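Local coordinates for StiE protein (Stigmatella aurantiaca, PDB 6ECX) that contains, in the piece described here, an S-adenosylmethionine-dependent O-methyltransferase domain of a multifunctional polyketide synthase, which methylates oxygen on the growing polyketide, at residues N178-L183 / S222-R227; D147-D152 / K172-S177. One frame throughout, in Å; residues are numbered along the deposited sequence.

Both contacts draw on one element, helix 172-181 of the Rossmann-like methyltransferase fold, and illustrate how a single helix can join the cofactor loop that follows edge strand 141-145 to the entry of strand 226-233, several strands away across the mixed sheet. Contact 2 closes first along the chain: the first half of the helix packs on loop 147-152, which reads the adenine of S-adenosylmethionine. Contact 1 follows, joining the helix end to the turn before that strand. Their centres lie about 11 Å apart and they touch directly, since N178 ND2 is placed to donate to the carbonyl oxygens of S148 and D151. N178 thereby ties the adenine loop to the helix.

Contact 1. Residues N178-L183 / S222-R227; sequences NIDRHL and SSNHLR
The carboxylate of D180 lies against the backbone carbonyl of N224 and the imidazole edge of H225, at the point where helix 172-181 meets the turn before strand 226-233. With CG anti to the backbone N (chi1 -176°), the acid extends from the helix to this turn, and H225 ND1 donates to D180 OD2 over 2.7 Å in an almost straight bond. D180 OD2 lies in the imidazole plane, while ND1 comes to the syn side of that oxygen, 23° out of the carboxylate plane; the two flat groups are turned 54° against each other. The same oxygen takes a second bond from a water, 2.6 Å from D180 OD2, which also donates to N224 OD1 at 2.7 Å and so links the two side chains. The amide nitrogen of N224 turns back to L220 O, at the end of the preceding helix. K292 forms a salt bridge with D180 OD1, so both carboxylate oxygens have partners; this positive charge and the bond from H225 would be expected to favour the ionised acid. N224 O sits 3.2 Å from D180 CG, which also brings it near OD2, another acceptor. Deeper in, the leucines meet through single methyls, L183 CD2 to L226 CD2 at 4.0 Å, while L226 also packs on F176. The His-carboxylate bond thus joins the C-terminal part of helix 172-181 to the turn, and the leucine pair joins L183, just past the helix, to the start of strand 226-233, within the alpha/beta layering of a Rossmann-like methyltransferase.

Contact 2. Residues D147-D152 / K172-S177; sequences DSAKDD and KDALFS. With SAM (S-adenosylmethionine), chain B.
The adenine-binding loop of a Rossmann-like methyltransferase, residues 147-152 after strand 141-145, here rests on the first half of helix 172-181. Two bonds read the edge of the S-adenosylmethionine base: S148 N donates to adenine N1 over 2.9 Å in a nearly linear bond, and adenine N6 donates to D147 OD1 at 3.0 Å. Together they match the donor and acceptor pattern of the base. D147 is itself well anchored. Its OD1 also receives A149 N, closing an Asx turn, and K150 NZ comes from above the carboxylate plane to form a salt bridge with OD2 at 2.8 Å. The backbone of D147 is held as well, because its NH donates to D151 OD2 through the anti lone pair and its carbonyl accepts from the NH groups of both K150 and D151. This network holds the acid in the position from which it accepts from the adenine amino group. S148 OG sits beside adenine C2 and N1, but its hydrogen-bond partner is F95 O, in the loop after strand 91-94.

The helix meets this loop through van der Waals contacts of its alkyl groups with side chains and carbonyl oxygens. The backbones approach to 4.3 Å between A149 CA and L175 CA, a closeness consistent with the small side chains of A149 and A174 at this point. The methyl of A174 points at the loop and meets both the methyl and the carbonyl oxygen of A149. L175, its CG anti to the backbone N (chi1 172°), lays one branch alongside S148, on the side turned away from the base: L175 CD1 touches S148 CB at 3.8 Å and S148 O at 3.7 Å.

Contact 1. Residues N178-L183 / S222-R227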
loop_
_atom_site.group_PDB
_atom_site.type_symbol
_atom_site.label_atom_id
_atom_site.label_comp_id
_atom_site.label_asym_id
_atom_site.label_seq_id
_atom_site.Cartn_x
_atom_site.Cartn_y
_atom_site.Cartn_z
ATOM N N ASN A 178 -6.060 14.674 8.408
ATOM C CA ASN A 178 -6.869 14.727 7.189
ATOM C C ASN A 178 -7.728 13.469 7.035
ATOM O O ASN A 178 -8.890 13.541 6.621
ATOM C CB ASN A 178 -5.944 14.900 5.982
ATOM C CG ASN A 178 -6.661 15.437 4.756
ATOM O OD1 ASN A 178 -7.857 15.759 4.794
ATOM N ND2 ASN A 178 -5.919 15.555 3.653
ATOM N N ILE A 179 -7.169 12.302 7.343
ATOM C CA ILE A 179 -7.954 11.072 7.257
ATOM C C ILE A 179 -9.114 11.118 8.248
ATOM O O ILE A 179 -10.280 10.892 7.890
ATOM C CB ILE A 179 -7.057 9.840 7.501
ATOM C CG1 ILE A 179 -6.081 9.644 6.328
ATOM C CG2 ILE A 179 -7.936 8.590 7.700
ATOM C CD1 ILE A 179 -4.982 8.615 6.586
ATOM N N ASP A 180 -8.803 11.435 9.507
ATOM C CA ASP A 180 -9.814 11.534 10.560
ATOM C C ASP A 180 -10.938 12.498 10.178
ATOM O O ASP A 180 -12.114 12.141 10.210
ATOM C CB ASP A 180 -9.133 11.975 11.866
ATOM C CG ASP A 180 -10.080 12.021 13.042
ATOM O OD1 ASP A 180 -11.195 11.480 12.918
ATOM O OD2 ASP A 180 -9.700 12.600 14.084
ATOM N N ARG A 181 -10.595 13.720 9.788
ATOM C CA ARG A 181 -11.628 14.724 9.557
ATOM C C ARG A 181 -12.525 14.391 8.370
ATOM O O ARG A 181 -13.595 15.004 8.223
ATOM C CB ARG A 181 -10.969 16.101 9.372
ATOM C CG ARG A 181 -10.329 16.599 10.668
ATOM C CD ARG A 181 -9.643 17.971 10.542
ATOM N NE ARG A 181 -8.440 17.920 9.716
ATOM C CZ ARG A 181 -8.377 18.381 8.477
ATOM N NH1 ARG A 181 -9.446 18.947 7.931
ATOM N NH2 ARG A 181 -7.247 18.294 7.790
ATOM N N HIS A 182 -12.124 13.447 7.522
ATOM C CA HIS A 182 -12.913 13.104 6.338
ATOM C C HIS A 182 -13.351 11.647 6.320
ATOM O O HIS A 182 -13.712 11.118 5.266
ATOM C CB HIS A 182 -12.131 13.462 5.074
ATOM C CG HIS A 182 -11.870 14.919 4.966
ATOM N ND1 HIS A 182 -10.805 15.527 5.595
ATOM C CD2 HIS A 182 -12.572 15.909 4.365
ATOM C CE1 HIS A 182 -10.846 16.829 5.360
ATOM N NE2 HIS A 182 -11.908 17.084 4.618
ATOM N N LEU A 183 -13.343 10.982 7.466
ATOM C CA LEU A 183 -13.844 9.622 7.572
ATOM C C LEU A 183 -15.109 9.658 8.422
ATOM O O LEU A 183 -15.089 10.214 9.528
ATOM C CB LEU A 183 -12.770 8.733 8.208
ATOM C CG LEU A 183 -12.868 7.219 8.214
ATOM C CD1 LEU A 183 -13.192 6.700 6.811
ATOM C CD2 LEU A 183 -11.535 6.655 8.722
ATOM N N SER A 222 -4.120 6.664 17.395
ATOM C CA SER A 222 -4.881 6.948 18.618
ATOM C C SER A 222 -5.149 8.431 18.813
ATOM O O SER A 222 -6.142 8.789 19.455
ATOM C CB SER A 222 -4.132 6.428 19.847
ATOM O OG SER A 222 -3.717 5.090 19.654
ATOM N N SER A 223 -4.238 9.293 18.346
ATOM C CA SER A 223 -4.417 10.745 18.358
ATOM C C SER A 223 -5.428 11.214 17.326
ATOM O O SER A 223 -5.804 12.393 17.333
ATOM C CB SER A 223 -3.086 11.460 18.077
ATOM O OG SER A 223 -2.089 10.958 18.941
ATOM N N ASN A 224 -5.843 10.338 16.417
ATOM C CA ASN A 224 -6.731 10.725 15.333
ATOM C C ASN A 224 -7.940 9.790 15.240
ATOM O O ASN A 224 -8.456 9.526 14.154
ATOM C CB ASN A 224 -5.933 10.803 14.031
ATOM C CG ASN A 224 -4.940 11.965 14.055
ATOM O OD1 ASN A 224 -5.349 13.109 13.912
ATOM N ND2 ASN A 224 -3.654 11.683 14.288
ATOM N N HIS A 225 -8.394 9.274 16.381
ATOM C CA HIS A 225 -9.663 8.546 16.471
ATOM C C HIS A 225 -9.666 7.289 15.608
ATOM O O HIS A 225 -10.688 6.930 15.025
ATOM C CB HIS A 225 -10.850 9.447 16.098
ATOM C CG HIS A 225 -10.961 10.677 16.948
ATOM N ND1 HIS A 225 -10.613 11.931 16.493
ATOM C CD2 HIS A 225 -11.354 10.838 18.235
ATOM C CE1 HIS A 225 -10.787 12.812 17.463
ATOM N NE2 HIS A 225 -11.235 12.174 18.530
ATOM N N LEU A 226 -8.540 6.576 15.561
ATOM C CA LEU A 226 -8.426 5.381 14.732
ATOM C C LEU A 226 -8.045 4.192 15.592
ATOM O O LEU A 226 -7.128 4.284 16.421
ATOM C CB LEU A 226 -7.390 5.582 13.607
ATOM C CG LEU A 226 -7.744 6.662 12.581
ATOM C CD1 LEU A 226 -6.539 7.036 11.711
ATOM C CD2 LEU A 226 -8.924 6.207 11.708
ATOM N N ARG A 227 -8.737 3.075 15.379
ATOM C CA ARG A 227 -8.500 1.842 16.115
ATOM C C ARG A 227 -8.016 0.772 15.148
ATOM O O ARG A 227 -8.679 0.495 14.141
ATOM C CB ARG A 227 -9.768 1.363 16.836
ATOM C CG ARG A 227 -9.481 0.351 17.954
ATOM C CD ARG A 227 -10.751 -0.036 18.693
ATOM N NE ARG A 227 -11.512 -1.010 17.917
ATOM C CZ ARG A 227 -12.525 -0.701 17.119
ATOM N NH1 ARG A 227 -13.145 -1.651 16.441
ATOM N NH2 ARG A 227 -12.938 0.556 17.021
HETATM O O HOH W 1 -7.712 14.286 14.475
#

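Contact 2. Residues D147-D152 / K172-S177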
loop_
_atom_site.group_PDB
_atom_site.type_symbol
_atom_site.label_atom_id
_atom_site.label_comp_id
_atom_site.label_asym_id
_atom_site.label_seq_id
_atom_site.Cartn_x
_atom_site.Cartn_y
_atom_site.Cartn_z
ATOM N N ASP A 147 -1.797 17.123 -2.396
ATOM C CA ASP A 147 -0.921 16.563 -1.374
ATOM C C ASP A 147 -1.766 16.182 -0.167
ATOM O O ASP A 147 -2.349 17.053 0.486
ATOM C CB ASP A 147 0.165 17.573 -0.987
ATOM C CG ASP A 147 1.174 17.013 0.019
ATOM O OD1 ASP A 147 0.823 16.135 0.844
ATOM O OD2 ASP A 147 2.338 17.469 -0.021
ATOM N N SER A 148 -1.799 14.880 0.136
ATOM C CA SER A 148 -2.687 14.326 1.155
ATOM C C SER A 148 -2.343 14.789 2.570
ATOM O O SER A 148 -3.168 14.624 3.473
ATOM C CB SER A 148 -2.657 12.799 1.081
ATOM O OG SER A 148 -3.144 12.335 -0.169
ATOM N N ALA A 149 -1.150 15.337 2.791
ATOM C CA ALA A 149 -0.825 15.987 4.053
ATOM C C ALA A 149 -1.127 17.483 4.060
ATOM O O ALA A 149 -1.195 18.077 5.141
ATOM C CB ALA A 149 0.658 15.787 4.399
ATOM N N LYS A 150 -1.308 18.110 2.897
ATOM C CA LYS A 150 -1.501 19.556 2.837
ATOM C C LYS A 150 -2.878 19.972 2.346
ATOM O O LYS A 150 -3.303 21.092 2.637
ATOM C CB LYS A 150 -0.461 20.215 1.916
ATOM C CG LYS A 150 0.977 19.916 2.240
ATOM C CD LYS A 150 1.897 20.625 1.246
ATOM C CE LYS A 150 3.354 20.481 1.639
ATOM N NZ LYS A 150 3.744 19.052 1.775
ATOM N N ASP A 151 -3.565 19.117 1.587
ATOM C CA ASP A 151 -4.845 19.432 0.956
ATOM C C ASP A 151 -5.931 18.554 1.561
ATOM O O ASP A 151 -5.836 17.322 1.506
ATOM C CB ASP A 151 -4.788 19.190 -0.550
ATOM C CG ASP A 151 -3.853 20.145 -1.261
ATOM O OD1 ASP A 151 -3.974 21.374 -1.052
ATOM O OD2 ASP A 151 -2.985 19.661 -2.025
ATOM N N ASP A 152 -6.973 19.184 2.100
ATOM C CA ASP A 152 -8.102 18.423 2.621
ATOM C C ASP A 152 -8.670 17.504 1.550
ATOM O O ASP A 152 -8.783 17.881 0.379
ATOM C CB ASP A 152 -9.193 19.363 3.130
ATOM C CG ASP A 152 -8.936 19.834 4.543
ATOM O OD1 ASP A 152 -7.870 19.490 5.096
ATOM O OD2 ASP A 152 -9.800 20.539 5.105
ATOM N N LYS A 172 3.137 13.008 8.917
ATOM C CA LYS A 172 2.120 11.978 9.180
ATOM C C LYS A 172 0.994 12.514 10.060
ATOM O O LYS A 172 -0.164 12.103 9.907
ATOM C CB LYS A 172 2.761 10.756 9.855
ATOM C CG LYS A 172 4.031 10.214 9.195
ATOM C CD LYS A 172 3.709 9.107 8.213
ATOM C CE LYS A 172 4.948 8.282 7.895
ATOM N NZ LYS A 172 6.003 9.046 7.168
ATOM N N ASP A 173 1.321 13.398 11.007
ATOM C CA ASP A 173 0.303 14.050 11.823
ATOM C C ASP A 173 -0.737 14.736 10.955
ATOM O O ASP A 173 -1.944 14.565 11.151
ATOM C CB ASP A 173 0.957 15.068 12.762
ATOM C CG ASP A 173 1.922 14.427 13.738
ATOM O OD1 ASP A 173 1.727 13.242 14.064
ATOM O OD2 ASP A 173 2.873 15.107 14.180
ATOM N N ALA A 174 -0.282 15.519 9.980
ATOM C CA ALA A 174 -1.215 16.181 9.074
ATOM C C ALA A 174 -1.979 15.165 8.236
ATOM O O ALA A 174 -3.195 15.294 8.039
ATOM C CB ALA A 174 -0.460 17.174 8.184
ATOM N N LEU A 175 -1.295 14.133 7.750
ATOM C CA LEU A 175 -1.981 13.109 6.969
ATOM C C LEU A 175 -3.109 12.448 7.779
ATOM O O LEU A 175 -4.245 12.334 7.311
ATOM C CB LEU A 175 -0.972 12.064 6.496
ATOM C CG LEU A 175 -1.578 10.828 5.818
ATOM C CD1 LEU A 175 -2.336 11.208 4.546
ATOM C CD2 LEU A 175 -0.509 9.770 5.551
ATOM N N PHE A 176 -2.822 12.036 9.003
ATOM C CA PHE A 176 -3.836 11.281 9.740
ATOM C C PHE A 176 -4.924 12.183 10.308
ATOM O O PHE A 176 -6.051 11.725 10.493
ATOM C CB PHE A 176 -3.167 10.414 10.813
ATOM C CG PHE A 176 -2.677 9.105 10.259
ATOM C CD1 PHE A 176 -1.443 9.024 9.623
ATOM C CD2 PHE A 176 -3.488 7.984 10.265
ATOM C CE1 PHE A 176 -1.016 7.841 9.060
ATOM C CE2 PHE A 176 -3.052 6.792 9.691
ATOM C CZ PHE A 176 -1.825 6.726 9.085
ATOM N N SER A 177 -4.637 13.467 10.518
ATOM C CA SER A 177 -5.699 14.423 10.805
ATOM C C SER A 177 -6.634 14.563 9.611
ATOM O O SER A 177 -7.866 14.567 9.762
ATOM C CB SER A 177 -5.083 15.774 11.189
ATOM O OG SER A 177 -6.035 16.822 11.141
HETATM N N SAM B . -1.392 3.030 -4.185
HETATM C CA SAM B . -0.903 2.887 -5.551
HETATM C C SAM B . -0.701 1.420 -5.903
HETATM O O SAM B . -0.712 0.583 -5.005
HETATM O OXT SAM B . -0.531 1.034 -7.064
HETATM C CB SAM B . 0.395 3.656 -5.724
HETATM C CG SAM B . 1.453 3.362 -4.669
HETATM S SD SAM B . 3.012 4.178 -5.105
HETATM C CE SAM B . 4.213 3.027 -4.387
HETATM C "C5'" SAM B . 3.013 5.635 -4.029
HETATM C "C4'" SAM B . 1.980 6.682 -4.452
HETATM O "O4'" SAM B . 1.774 7.672 -3.455
HETATM C "C3'" SAM B . 2.320 7.454 -5.723
HETATM O "O3'" SAM B . 1.133 7.469 -6.497
HETATM C "C2'" SAM B . 2.615 8.873 -5.252
HETATM O "O2'" SAM B . 2.278 9.880 -6.186
HETATM C "C1'" SAM B . 1.700 8.959 -4.039
HETATM N N9 SAM B . 2.051 9.982 -3.034
HETATM C C8 SAM B . 3.249 10.099 -2.373
HETATM N N7 SAM B . 3.161 11.138 -1.503
HETATM C C5 SAM B . 1.932 11.694 -1.602
HETATM C C6 SAM B . 1.323 12.757 -0.960
HETATM N N6 SAM B . 1.975 13.466 -0.039
HETATM N N1 SAM B . 0.017 13.096 -1.273
HETATM C C2 SAM B . -0.682 12.374 -2.212
HETATM N N3 SAM B . -0.066 11.315 -2.843
HETATM C C4 SAM B . 1.218 10.975 -2.556
#